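Local coordinates for protein post-proline cleaving enzyme (Rickettsia typhi, PDB 4HVT) that probably acts as a serine-type oligopeptidase of the prolyl oligopeptidase family, cleaving peptides on the carboxyl side of proline, at residues N478-E483 and Q552-P557; D541-S546 and E581-V586; G561-S566 and A587-I592; L482-G487 and A514-G519; T537-F542 and G569-V574. All coordinates share one frame; numbering follows the deposited sequence.

How the contacts relate
All five contacts lie in the alpha/beta-hydrolase part of the chain, on one side of the chain's centre. They gather round the mixed sheet and two helices, 536-551 and 567-578. Contacts 1 and 4 both start on strand 480-483, with centres about 17 Å apart. Contacts 2 and 5 share helix 536-551, their centres about 9 Å apart. Contact 3 pairs neighbouring strands 560-565 and 585-589. Contact 4 closes before contacts 2, 3 and 5 open, whereas contact 5 crosses contact 3 along the chain. Its centre is about 10 Å from contact 3, so the helix packing lies close to the probable nucleophile elbow.

Contact 1 of 5, residues N478-E483 and Q552-P557; sequences NPTLLE and QNITSP
N478 and T555 bring the two backbones together, with their CA atoms 5.1 Å apart. N478 and P479 lead into strand 480-483, while 552-557 lies in the loop between helix 536-551 and strand 560-565. N553 has positive phi and is the C-prime residue of the Schellman motif that ends this helix. I554 and T555 then meet N478 and T480.

The carbonyl oxygen of N478 is gripped by two hydroxyls. T555 OG1 donates to N478 O across the contact at 2.8 Å. T480 OG1 donates to N478 O from within its own segment, also at 2.8 Å. The two hydroxyls come from opposite faces of the carbonyl plane. T555 OG1 is tilted 23° from the plane, while T480 OG1 stands well above it. The T555 hydroxyl points away from its own backbone N (chi1 -166°), and this carries OG1 to the carbonyl.

The N478 amide returns a bond. Its ND2 donates to I554 O at 3.0 Å, with the acceptor close to the amide plane. ND2 also bonds K473 O, so two carbonyls hold the amide. T480 OG1 rests against T555 CB at 3.2 Å, and the two threonine side chains cross at a slant.

N478 O, N478 ND2 and both threonine hydroxyls thus have hydrogen-bond partners in this buried contact. Reciprocal bonds through N478 tie the approach to the strand to the loop after the helix.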
# COMPACT_ATOMS: atom_id res chain seq x y z
N ASN A 478 -15.82 -16.67 -21.19
CA ASN A 478 -15.65 -16.61 -19.76
C ASN A 478 -15.58 -15.17 -19.24
O ASN A 478 -14.74 -14.39 -19.67
CB ASN A 478 -14.40 -17.37 -19.31
CG ASN A 478 -14.45 -18.81 -19.76
OD1 ASN A 478 -15.33 -19.55 -19.30
ND2 ASN A 478 -13.62 -19.18 -20.74
N PRO A 479 -16.48 -14.83 -18.31
CA PRO A 479 -16.37 -13.54 -17.66
C PRO A 479 -14.99 -13.45 -16.98
O PRO A 479 -14.62 -14.31 -16.19
CB PRO A 479 -17.51 -13.56 -16.62
CG PRO A 479 -18.46 -14.57 -17.15
CD PRO A 479 -17.57 -15.64 -17.73
N THR A 480 -14.25 -12.37 -17.28
CA THR A 480 -12.84 -12.28 -16.94
C THR A 480 -12.61 -10.92 -16.34
O THR A 480 -13.12 -9.93 -16.86
CB THR A 480 -11.96 -12.49 -18.19
OG1 THR A 480 -12.19 -13.81 -18.70
CG2 THR A 480 -10.47 -12.28 -17.92
N LEU A 481 -11.89 -10.89 -15.23
CA LEU A 481 -11.51 -9.66 -14.57
C LEU A 481 -9.98 -9.54 -14.58
O LEU A 481 -9.24 -10.38 -13.98
CB LEU A 481 -12.12 -9.61 -13.18
CG LEU A 481 -12.34 -8.37 -12.34
CD1 LEU A 481 -12.73 -7.14 -13.18
CD2 LEU A 481 -13.46 -8.87 -11.38
N LEU A 482 -9.50 -8.52 -15.27
CA LEU A 482 -8.08 -8.27 -15.46
C LEU A 482 -7.72 -7.02 -14.64
O LEU A 482 -8.37 -5.97 -14.79
CB LEU A 482 -7.81 -8.02 -16.94
CG LEU A 482 -6.46 -7.43 -17.39
CD1 LEU A 482 -5.24 -8.27 -16.97
CD2 LEU A 482 -6.51 -7.21 -18.89
N GLU A 483 -6.69 -7.15 -13.82
CA GLU A 483 -6.21 -6.06 -12.96
C GLU A 483 -4.73 -5.80 -13.20
O GLU A 483 -3.98 -6.71 -13.62
CB GLU A 483 -6.44 -6.45 -11.51
CG GLU A 483 -7.91 -6.67 -11.18
CD GLU A 483 -8.17 -6.80 -9.69
OE1 GLU A 483 -7.77 -5.90 -8.92
OE2 GLU A 483 -8.78 -7.79 -9.28
N GLN A 552 -6.33 -16.28 -27.20
CA GLN A 552 -6.37 -17.63 -26.67
C GLN A 552 -7.74 -18.13 -26.30
O GLN A 552 -7.82 -19.20 -25.72
CB GLN A 552 -5.52 -17.72 -25.45
CG GLN A 552 -4.11 -17.46 -25.82
CD GLN A 552 -3.20 -17.94 -24.77
OE1 GLN A 552 -3.48 -17.78 -23.58
NE2 GLN A 552 -2.09 -18.53 -25.18
N ASN A 553 -8.78 -17.38 -26.64
CA ASN A 553 -10.15 -17.72 -26.32
C ASN A 553 -10.47 -18.03 -24.88
O ASN A 553 -11.34 -18.85 -24.55
CB ASN A 553 -10.65 -18.85 -27.25
CG ASN A 553 -11.02 -18.30 -28.61
OD1 ASN A 553 -12.07 -17.67 -28.79
ND2 ASN A 553 -10.13 -18.51 -29.58
N ILE A 554 -9.77 -17.32 -24.01
CA ILE A 554 -10.14 -17.26 -22.63
C ILE A 554 -11.39 -16.40 -22.53
O ILE A 554 -12.32 -16.75 -21.81
CB ILE A 554 -8.98 -16.73 -21.76
CG1 ILE A 554 -7.85 -17.76 -21.81
CG2 ILE A 554 -9.46 -16.46 -20.33
CD1 ILE A 554 -6.53 -17.23 -21.37
N THR A 555 -11.38 -15.26 -23.21
CA THR A 555 -12.50 -14.33 -23.11
C THR A 555 -12.63 -13.58 -24.44
O THR A 555 -11.94 -13.93 -25.42
CB THR A 555 -12.31 -13.37 -21.90
OG1 THR A 555 -13.52 -12.68 -21.59
CG2 THR A 555 -11.20 -12.41 -22.16
N SER A 556 -13.55 -12.63 -24.46
CA SER A 556 -13.79 -11.76 -25.59
C SER A 556 -14.21 -10.38 -25.01
O SER A 556 -14.55 -10.28 -23.80
CB SER A 556 -14.84 -12.36 -26.52
OG SER A 556 -16.09 -12.51 -25.88
N PRO A 557 -14.16 -9.33 -25.82
CA PRO A 557 -14.42 -7.99 -25.28
C PRO A 557 -15.69 -7.87 -24.46
O PRO A 557 -15.68 -7.24 -23.40
CB PRO A 557 -14.53 -7.13 -26.54
CG PRO A 557 -13.56 -7.77 -27.45
CD PRO A 557 -13.73 -9.25 -27.22

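Contact 2 of 5, residues D541-S546 and E581-V586; sequences DFFAVS and ELFGAV
F583 points the edge of its ring at helix 536-551. S546 OG lies in the plane of that ring and meets its rim at F583 CE1, 3.4 Å away. The hydroxyl is held within its own helix: S546 OG donates to F542 O one helical turn earlier at 3.1 Å. It comes from above that carbonyl plane, while S546 N bonds the same oxygen as part of the helix. The hydroxyl thus stays paired although it faces an aromatic edge.

F543 meets F583 edge against edge. F543 CD1 is 4.3 Å from F583 CZ, and each atom lies near the plane of the other ring. F542 CE2 also comes to F583 CZ, at 4.4 Å.

L582 packs beside F583. Its CB sits over the centre of the neighbouring F583 ring, 3.6 Å above the plane. L582 CG points away from its own carbonyl carbon (chi1 -80°), and the branch ends with L582 CD1 4.1 Å from F543 CD1. The F543 and L582 side chains lie roughly perpendicular. F543 also makes a cation-pi contact with R579.

F583 further touches L560 and I562 of strand 560-565. The cluster joins helix 536-551 to the chain leading into strand 585-589, as helices cover a mostly parallel sheet in the alpha/beta-hydrolase fold.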
# COMPACT_ATOMS: atom_id res chain seq x y z
N ASP A 541 1.52 -2.44 -22.54
CA ASP A 541 1.69 -3.75 -21.89
C ASP A 541 0.34 -4.32 -21.50
O ASP A 541 0.07 -5.50 -21.64
CB ASP A 541 2.56 -3.62 -20.65
CG ASP A 541 4.02 -3.39 -21.00
OD1 ASP A 541 4.34 -3.47 -22.19
OD2 ASP A 541 4.84 -3.10 -20.07
N PHE A 542 -0.51 -3.46 -20.99
CA PHE A 542 -1.82 -3.88 -20.55
C PHE A 542 -2.64 -4.36 -21.78
O PHE A 542 -3.28 -5.36 -21.72
CB PHE A 542 -2.50 -2.69 -19.87
CG PHE A 542 -3.74 -3.06 -19.10
CD1 PHE A 542 -3.67 -3.82 -17.95
CD2 PHE A 542 -4.96 -2.58 -19.50
CE1 PHE A 542 -4.80 -4.13 -17.22
CE2 PHE A 542 -6.12 -2.95 -18.79
CZ PHE A 542 -6.03 -3.70 -17.66
N PHE A 543 -2.59 -3.63 -22.89
CA PHE A 543 -3.28 -4.07 -24.12
C PHE A 543 -2.74 -5.43 -24.63
O PHE A 543 -3.51 -6.29 -25.10
CB PHE A 543 -3.17 -3.02 -25.24
CG PHE A 543 -3.70 -1.67 -24.88
CD1 PHE A 543 -4.88 -1.52 -24.16
CD2 PHE A 543 -2.99 -0.53 -25.23
CE1 PHE A 543 -5.36 -0.29 -23.85
CE2 PHE A 543 -3.47 0.72 -24.92
CZ PHE A 543 -4.64 0.86 -24.20
N ALA A 544 -1.42 -5.60 -24.58
CA ALA A 544 -0.78 -6.86 -24.98
C ALA A 544 -1.37 -8.06 -24.21
O ALA A 544 -1.65 -9.06 -24.79
CB ALA A 544 0.72 -6.79 -24.81
N VAL A 545 -1.51 -7.92 -22.90
CA VAL A 545 -2.17 -8.95 -22.12
C VAL A 545 -3.67 -9.11 -22.49
O VAL A 545 -4.15 -10.25 -22.67
CB VAL A 545 -1.94 -8.68 -20.61
CG1 VAL A 545 -2.69 -9.69 -19.80
CG2 VAL A 545 -0.45 -8.77 -20.27
N SER A 546 -4.39 -8.00 -22.62
CA SER A 546 -5.82 -8.03 -22.95
C SER A 546 -6.02 -8.82 -24.27
O SER A 546 -6.84 -9.73 -24.37
CB SER A 546 -6.39 -6.60 -23.04
OG SER A 546 -6.32 -5.91 -21.79
N GLU A 581 -13.01 -0.83 -27.61
CA GLU A 581 -13.49 -2.04 -28.24
C GLU A 581 -12.94 -3.34 -27.66
O GLU A 581 -13.41 -4.43 -28.00
CB GLU A 581 -13.19 -1.98 -29.74
CG GLU A 581 -11.73 -2.31 -30.12
CD GLU A 581 -10.71 -1.20 -29.89
OE1 GLU A 581 -11.06 -0.05 -29.54
OE2 GLU A 581 -9.52 -1.47 -30.10
N LEU A 582 -11.92 -3.24 -26.80
CA LEU A 582 -11.32 -4.41 -26.15
C LEU A 582 -12.07 -4.88 -24.91
O LEU A 582 -11.83 -6.04 -24.45
CB LEU A 582 -9.89 -4.09 -25.76
CG LEU A 582 -8.80 -4.15 -26.83
CD1 LEU A 582 -7.48 -3.98 -26.14
CD2 LEU A 582 -8.80 -5.42 -27.66
N PHE A 583 -12.89 -4.02 -24.34
CA PHE A 583 -13.43 -4.22 -22.98
C PHE A 583 -14.93 -4.12 -22.88
O PHE A 583 -15.62 -3.45 -23.71
CB PHE A 583 -12.82 -3.18 -22.00
CG PHE A 583 -11.38 -3.06 -22.15
CD1 PHE A 583 -10.55 -4.09 -21.69
CD2 PHE A 583 -10.81 -1.94 -22.72
CE1 PHE A 583 -9.18 -4.04 -21.84
CE2 PHE A 583 -9.44 -1.89 -22.89
CZ PHE A 583 -8.63 -2.90 -22.45
N GLY A 584 -15.47 -4.86 -21.93
CA GLY A 584 -16.91 -4.88 -21.69
C GLY A 584 -17.36 -4.18 -20.40
O GLY A 584 -18.55 -3.85 -20.26
N ALA A 585 -16.44 -3.97 -19.47
CA ALA A 585 -16.72 -3.28 -18.21
C ALA A 585 -15.40 -2.79 -17.55
O ALA A 585 -14.30 -3.32 -17.77
CB ALA A 585 -17.46 -4.18 -17.23
N VAL A 586 -15.56 -1.70 -16.85
CA VAL A 586 -14.45 -1.03 -16.19
C VAL A 586 -14.83 -0.60 -14.77
O VAL A 586 -15.91 -0.08 -14.54
CB VAL A 586 -14.05 0.22 -16.96
CG1 VAL A 586 -12.81 0.85 -16.34
CG2 VAL A 586 -13.75 -0.04 -18.44

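Contact 3 of 5, residues G561-S566 and A587-I592; sequences GIKGGS and ACEVPI
S566 N is gripped by two carbonyls of the facing segment. It donates to E589 O at 2.9 Å and, weakly, to V590 O. S566 O in turn takes a weak bond from I592 N. These bonds hold the residue just after strand 560-565, where S566 has positive phi (65°).

Before this turn, strands 560-565 and 585-589 run parallel, with 4° between their directions. A587 N donates to I562 O at 3.0 Å. G564 N then donates to A587 O, and E589 N to G564 O at 2.9 Å. G565 has no side chain, and its CA comes 3.0 Å from E589 O as a CA-H...O contact.

K563, A587 and E589 lie on one face of the sheet. The K563 chain crosses E589, and its CG touches E589 OE2. K563 NZ forms a salt bridge with E589 OE2 at 3.6 Å, and water 1 links the same two atoms. K563 NZ also pairs with E483, and E589 OE1 is hydrogen-bonded to Y694 OH.

The backbone bonds hold S566 N and O at the probable nucleophile elbow. S566 OG bonds H682 NE2, consistent with a Ser-His-Asp triad completed by D649.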
# COMPACT_ATOMS: atom_id res chain seq x y z
N GLY A 561 -13.65 -7.57 -18.26
CA GLY A 561 -13.66 -6.38 -17.42
C GLY A 561 -12.28 -6.09 -16.86
O GLY A 561 -11.43 -6.97 -16.75
N ILE A 562 -12.05 -4.80 -16.64
CA ILE A 562 -10.77 -4.34 -16.19
C ILE A 562 -10.99 -3.49 -14.94
O ILE A 562 -12.00 -2.82 -14.80
CB ILE A 562 -9.99 -3.55 -17.26
CG1 ILE A 562 -10.79 -2.36 -17.79
CG2 ILE A 562 -9.54 -4.48 -18.38
CD1 ILE A 562 -9.92 -1.44 -18.66
N LYS A 563 -10.06 -3.61 -14.00
CA LYS A 563 -10.18 -2.97 -12.67
C LYS A 563 -8.83 -2.40 -12.19
O LYS A 563 -7.82 -3.08 -12.32
CB LYS A 563 -10.78 -4.01 -11.72
CG LYS A 563 -10.97 -3.60 -10.29
CD LYS A 563 -11.28 -4.84 -9.42
CE LYS A 563 -10.93 -4.66 -7.95
NZ LYS A 563 -9.47 -4.57 -7.67
N GLY A 564 -8.84 -1.16 -11.73
CA GLY A 564 -7.63 -0.49 -11.22
C GLY A 564 -7.98 0.69 -10.31
O GLY A 564 -9.03 1.31 -10.43
N GLY A 565 -7.12 0.94 -9.33
CA GLY A 565 -7.34 1.95 -8.30
C GLY A 565 -6.14 2.88 -8.24
O GLY A 565 -5.04 2.46 -8.42
N SER A 566 -6.37 4.13 -7.90
CA SER A 566 -5.31 5.10 -7.66
C SER A 566 -4.59 5.32 -9.00
O SER A 566 -5.20 5.62 -9.99
CB SER A 566 -4.41 4.59 -6.52
OG SER A 566 -3.55 5.57 -6.01
N ALA A 587 -13.91 -0.78 -13.82
CA ALA A 587 -14.01 -0.15 -12.50
C ALA A 587 -12.77 0.73 -12.28
O ALA A 587 -11.65 0.26 -12.34
CB ALA A 587 -14.19 -1.18 -11.40
N CYS A 588 -13.02 2.04 -12.19
CA CYS A 588 -12.05 3.09 -12.05
C CYS A 588 -12.16 3.58 -10.61
O CYS A 588 -13.06 4.37 -10.26
CB CYS A 588 -12.42 4.16 -13.03
SG CYS A 588 -11.24 5.52 -13.11
N GLU A 589 -11.27 3.09 -9.76
CA GLU A 589 -11.45 3.26 -8.33
C GLU A 589 -10.50 4.31 -7.78
O GLU A 589 -9.30 4.27 -8.10
CB GLU A 589 -11.17 1.94 -7.62
CG GLU A 589 -11.94 0.78 -8.18
CD GLU A 589 -11.63 -0.49 -7.45
OE1 GLU A 589 -12.04 -0.64 -6.26
OE2 GLU A 589 -10.96 -1.36 -8.07
N VAL A 590 -11.03 5.23 -6.94
CA VAL A 590 -10.29 6.33 -6.29
C VAL A 590 -9.16 6.83 -7.18
O VAL A 590 -8.00 6.79 -6.81
CB VAL A 590 -9.84 6.03 -4.87
CG1 VAL A 590 -11.05 5.87 -3.96
CG2 VAL A 590 -9.00 4.77 -4.81
N PRO A 591 -9.52 7.28 -8.40
CA PRO A 591 -8.50 7.45 -9.41
C PRO A 591 -7.75 8.76 -9.30
O PRO A 591 -8.24 9.71 -8.71
CB PRO A 591 -9.29 7.52 -10.72
CG PRO A 591 -10.62 8.08 -10.32
CD PRO A 591 -10.87 7.50 -8.96
N ILE A 592 -6.55 8.75 -9.86
CA ILE A 592 -5.93 9.98 -10.39
C ILE A 592 -6.23 9.88 -11.88
O ILE A 592 -6.07 8.81 -12.49
CB ILE A 592 -4.41 10.11 -10.06
CG1 ILE A 592 -3.93 11.49 -10.48
CG2 ILE A 592 -3.56 8.99 -10.65
CD1 ILE A 592 -2.47 11.74 -10.08
O HOH W 1 -8.25 -2.37 -8.06

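Contact 4 of 5, residues L482-G487 and A514-G519; sequences LEAYGG and ANIRGG
G486 and G518 meet backbone to backbone, with G486 C 3.6 Å from G518 C. Both glycines have positive phi. The backbones touch here without a hydrogen bond; G487 C is 2.9 Å from G518 O.

I516 packs against G486. Its CG1 lies between the backbone N and the carbonyl carbon (chi1 72°), which directs that branch at G486 CA, 3.6 Å away. Beyond it, I516 CD1 touches A484 CB at 3.8 Å. A484 CB also rests on A514 O, and L482 CD1 reaches A514 CB at 4.0 Å.

The two segments are tied through E483 and A514. A514 N donates to E483 O at 3.0 Å, with a nearly straight N-H...O angle of 168°. Water 2 accepts from Y485 N and donates to A514 O, continuing the link further along.

The R517 side chain forms salt bridges with D541 and D458. Y485 touches the probable nucleophile elbow. One direct bond, one water bridge, the apolar contacts of L482, A484, A514 and I516, and bare glycine backbone together join the two segments close to the probable active site.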
# COMPACT_ATOMS: atom_id res chain seq x y z
N LEU A 482 -9.50 -8.52 -15.27
CA LEU A 482 -8.08 -8.27 -15.46
C LEU A 482 -7.72 -7.02 -14.64
O LEU A 482 -8.37 -5.97 -14.79
CB LEU A 482 -7.81 -8.02 -16.94
CG LEU A 482 -6.46 -7.43 -17.39
CD1 LEU A 482 -5.24 -8.27 -16.97
CD2 LEU A 482 -6.51 -7.21 -18.89
N GLU A 483 -6.69 -7.15 -13.82
CA GLU A 483 -6.21 -6.06 -12.96
C GLU A 483 -4.73 -5.80 -13.20
O GLU A 483 -3.98 -6.71 -13.62
CB GLU A 483 -6.44 -6.45 -11.51
CG GLU A 483 -7.91 -6.67 -11.18
CD GLU A 483 -8.17 -6.80 -9.69
OE1 GLU A 483 -7.77 -5.90 -8.92
OE2 GLU A 483 -8.78 -7.79 -9.28
N ALA A 484 -4.32 -4.53 -12.98
CA ALA A 484 -2.93 -4.15 -12.97
C ALA A 484 -2.85 -2.81 -12.26
O ALA A 484 -3.87 -2.24 -11.91
CB ALA A 484 -2.32 -4.06 -14.35
N TYR A 485 -1.63 -2.40 -11.99
CA TYR A 485 -1.33 -1.16 -11.28
C TYR A 485 -0.36 -0.40 -12.18
O TYR A 485 -0.77 0.58 -12.83
CB TYR A 485 -0.73 -1.40 -9.88
CG TYR A 485 -0.51 -0.10 -9.08
CD1 TYR A 485 -1.59 0.64 -8.57
CD2 TYR A 485 0.76 0.36 -8.86
CE1 TYR A 485 -1.41 1.81 -7.85
CE2 TYR A 485 0.97 1.51 -8.12
CZ TYR A 485 -0.11 2.21 -7.61
OH TYR A 485 0.23 3.36 -6.90
N GLY A 486 0.91 -0.82 -12.25
CA GLY A 486 1.85 -0.24 -13.20
C GLY A 486 2.36 1.17 -12.92
O GLY A 486 2.27 2.10 -13.74
N GLY A 487 2.93 1.35 -11.74
CA GLY A 487 3.53 2.64 -11.37
C GLY A 487 4.39 2.50 -10.14
O GLY A 487 4.26 1.55 -9.39
N ALA A 514 -1.80 -8.62 -14.41
CA ALA A 514 -0.74 -8.29 -15.37
C ALA A 514 0.39 -7.43 -14.76
O ALA A 514 0.17 -6.36 -14.25
CB ALA A 514 -1.32 -7.60 -16.59
N ASN A 515 1.61 -7.94 -14.85
CA ASN A 515 2.77 -7.29 -14.27
C ASN A 515 3.41 -6.32 -15.25
O ASN A 515 4.56 -6.44 -15.72
CB ASN A 515 3.73 -8.38 -13.78
CG ASN A 515 3.08 -9.26 -12.73
OD1 ASN A 515 2.70 -10.38 -13.02
ND2 ASN A 515 2.93 -8.74 -11.51
N ILE A 516 2.64 -5.32 -15.56
CA ILE A 516 3.04 -4.36 -16.57
C ILE A 516 4.17 -3.41 -16.15
O ILE A 516 4.45 -3.20 -14.95
CB ILE A 516 1.83 -3.51 -17.03
CG1 ILE A 516 1.37 -2.49 -15.95
CG2 ILE A 516 0.72 -4.45 -17.54
CD1 ILE A 516 0.06 -1.75 -16.29
N ARG A 517 4.87 -2.88 -17.14
CA ARG A 517 5.95 -1.92 -16.83
C ARG A 517 5.40 -0.68 -16.12
O ARG A 517 4.21 -0.41 -16.17
CB ARG A 517 6.77 -1.60 -18.07
CG ARG A 517 7.72 -2.73 -18.41
CD ARG A 517 8.41 -2.56 -19.74
NE ARG A 517 7.50 -2.75 -20.88
CZ ARG A 517 7.88 -2.72 -22.16
NH1 ARG A 517 9.15 -2.52 -22.48
NH2 ARG A 517 6.98 -2.88 -23.11
N GLY A 518 6.27 0.07 -15.41
CA GLY A 518 5.84 1.09 -14.43
C GLY A 518 5.93 0.46 -13.03
O GLY A 518 6.14 1.13 -12.02
N GLY A 519 5.69 -0.85 -12.97
CA GLY A 519 5.85 -1.59 -11.71
C GLY A 519 7.30 -1.90 -11.45
O GLY A 519 8.18 -1.41 -12.15
O HOH W 2 0.51 -4.39 -12.35

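Contact 5 of 5, residues T537-F542 and G569-V574; sequences TAFNDF and GLLVSV
F539 packs its ring against both L571 and V574 of helix 567-578. V574 CG1 sits over one face, 3.9 Å from the ring centroid and displaced toward the rim, in a CH-pi contact. V574 CG2 touches the same ring at CZ, 3.9 Å away, so both branches of the valine bear on it. L571 comes to the ring edge instead, with L571 CD1 3.7 Å from F539 CD1. The F539 and L571 side chains run antiparallel alongside each other. F539 CG points away from its own carbonyl carbon (chi1 -48°), which swings the ring toward helix 567-578. Y626 adds an edge-to-face ring contact with F539.

The two helices cross at -66°, with 10.3 Å between the axes of the segments. Both lie against the same face of the sheet of the alpha/beta-hydrolase fold, and helix 567-578 is the one that follows the probable nucleophile elbow.

D541 pairs with R517. One residue later, F542 meets both methyls of L571. L571 CD2 lies over one face of the F542 ring, 4.2 Å from its centroid, in a second CH-pi contact. L571 CD1 approaches F542 CG at 4.0 Å, so this one methyl touches both phenylalanines.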
# COMPACT_ATOMS: atom_id res chain seq x y z
N THR A 537 4.03 3.10 -22.47
CA THR A 537 4.58 1.77 -22.44
C THR A 537 3.77 0.87 -21.45
O THR A 537 3.42 -0.26 -21.79
CB THR A 537 6.09 1.82 -22.11
OG1 THR A 537 6.79 2.37 -23.22
CG2 THR A 537 6.66 0.40 -21.79
N ALA A 538 3.41 1.39 -20.29
CA ALA A 538 2.59 0.64 -19.33
C ALA A 538 1.27 0.27 -19.97
O ALA A 538 0.81 -0.87 -19.86
CB ALA A 538 2.35 1.45 -18.05
N PHE A 539 0.65 1.23 -20.63
CA PHE A 539 -0.65 1.03 -21.19
C PHE A 539 -0.61 -0.02 -22.32
O PHE A 539 -1.45 -0.88 -22.39
CB PHE A 539 -1.26 2.34 -21.68
CG PHE A 539 -1.17 3.51 -20.67
CD1 PHE A 539 -1.35 3.33 -19.30
CD2 PHE A 539 -0.96 4.80 -21.12
CE1 PHE A 539 -1.26 4.38 -18.40
CE2 PHE A 539 -0.90 5.85 -20.21
CZ PHE A 539 -1.05 5.64 -18.85
N ASN A 540 0.43 0.06 -23.16
CA ASN A 540 0.64 -0.91 -24.23
C ASN A 540 0.80 -2.31 -23.65
O ASN A 540 0.26 -3.26 -24.21
CB ASN A 540 1.87 -0.57 -25.04
CG ASN A 540 1.68 0.68 -25.89
OD1 ASN A 540 0.56 1.14 -26.10
ND2 ASN A 540 2.78 1.19 -26.41
N ASP A 541 1.52 -2.44 -22.54
CA ASP A 541 1.69 -3.75 -21.89
C ASP A 541 0.34 -4.32 -21.50
O ASP A 541 0.07 -5.50 -21.64
CB ASP A 541 2.56 -3.62 -20.65
CG ASP A 541 4.02 -3.39 -21.00
OD1 ASP A 541 4.34 -3.47 -22.19
OD2 ASP A 541 4.84 -3.10 -20.07
N PHE A 542 -0.51 -3.46 -20.99
CA PHE A 542 -1.82 -3.88 -20.55
C PHE A 542 -2.64 -4.36 -21.78
O PHE A 542 -3.28 -5.36 -21.72
CB PHE A 542 -2.50 -2.69 -19.87
CG PHE A 542 -3.74 -3.06 -19.10
CD1 PHE A 542 -3.67 -3.82 -17.95
CD2 PHE A 542 -4.96 -2.58 -19.50
CE1 PHE A 542 -4.80 -4.13 -17.22
CE2 PHE A 542 -6.12 -2.95 -18.79
CZ PHE A 542 -6.03 -3.70 -17.66
N GLY A 569 -6.30 3.49 -11.48
CA GLY A 569 -7.45 4.21 -11.98
C GLY A 569 -7.16 5.01 -13.22
O GLY A 569 -7.98 5.04 -14.11
N LEU A 570 -5.96 5.61 -13.32
CA LEU A 570 -5.46 6.18 -14.61
C LEU A 570 -5.32 5.15 -15.71
O LEU A 570 -5.82 5.32 -16.82
CB LEU A 570 -4.14 6.95 -14.40
CG LEU A 570 -3.45 7.52 -15.60
CD1 LEU A 570 -4.36 8.51 -16.33
CD2 LEU A 570 -2.09 8.13 -15.28
N LEU A 571 -4.67 4.04 -15.36
CA LEU A 571 -4.47 2.94 -16.26
C LEU A 571 -5.79 2.57 -16.96
O LEU A 571 -5.86 2.50 -18.15
CB LEU A 571 -3.91 1.75 -15.54
CG LEU A 571 -3.90 0.42 -16.33
CD1 LEU A 571 -3.01 0.53 -17.55
CD2 LEU A 571 -3.48 -0.72 -15.43
N VAL A 572 -6.83 2.33 -16.17
CA VAL A 572 -8.04 1.76 -16.74
C VAL A 572 -8.92 2.81 -17.45
O VAL A 572 -9.63 2.47 -18.35
CB VAL A 572 -8.88 0.91 -15.75
CG1 VAL A 572 -8.14 -0.30 -15.25
CG2 VAL A 572 -9.51 1.74 -14.65
N SER A 573 -8.84 4.07 -17.04
CA SER A 573 -9.48 5.14 -17.76
C SER A 573 -8.78 5.46 -19.07
O SER A 573 -9.46 5.82 -20.04
CB SER A 573 -9.67 6.36 -16.90
OG SER A 573 -8.45 6.89 -16.41
N VAL A 574 -7.44 5.38 -19.11
CA VAL A 574 -6.72 5.39 -20.38
C VAL A 574 -7.12 4.19 -21.28
O VAL A 574 -7.37 4.37 -22.48
CB VAL A 574 -5.22 5.41 -20.21
CG1 VAL A 574 -4.56 5.21 -21.57
CG2 VAL A 574 -4.78 6.70 -19.53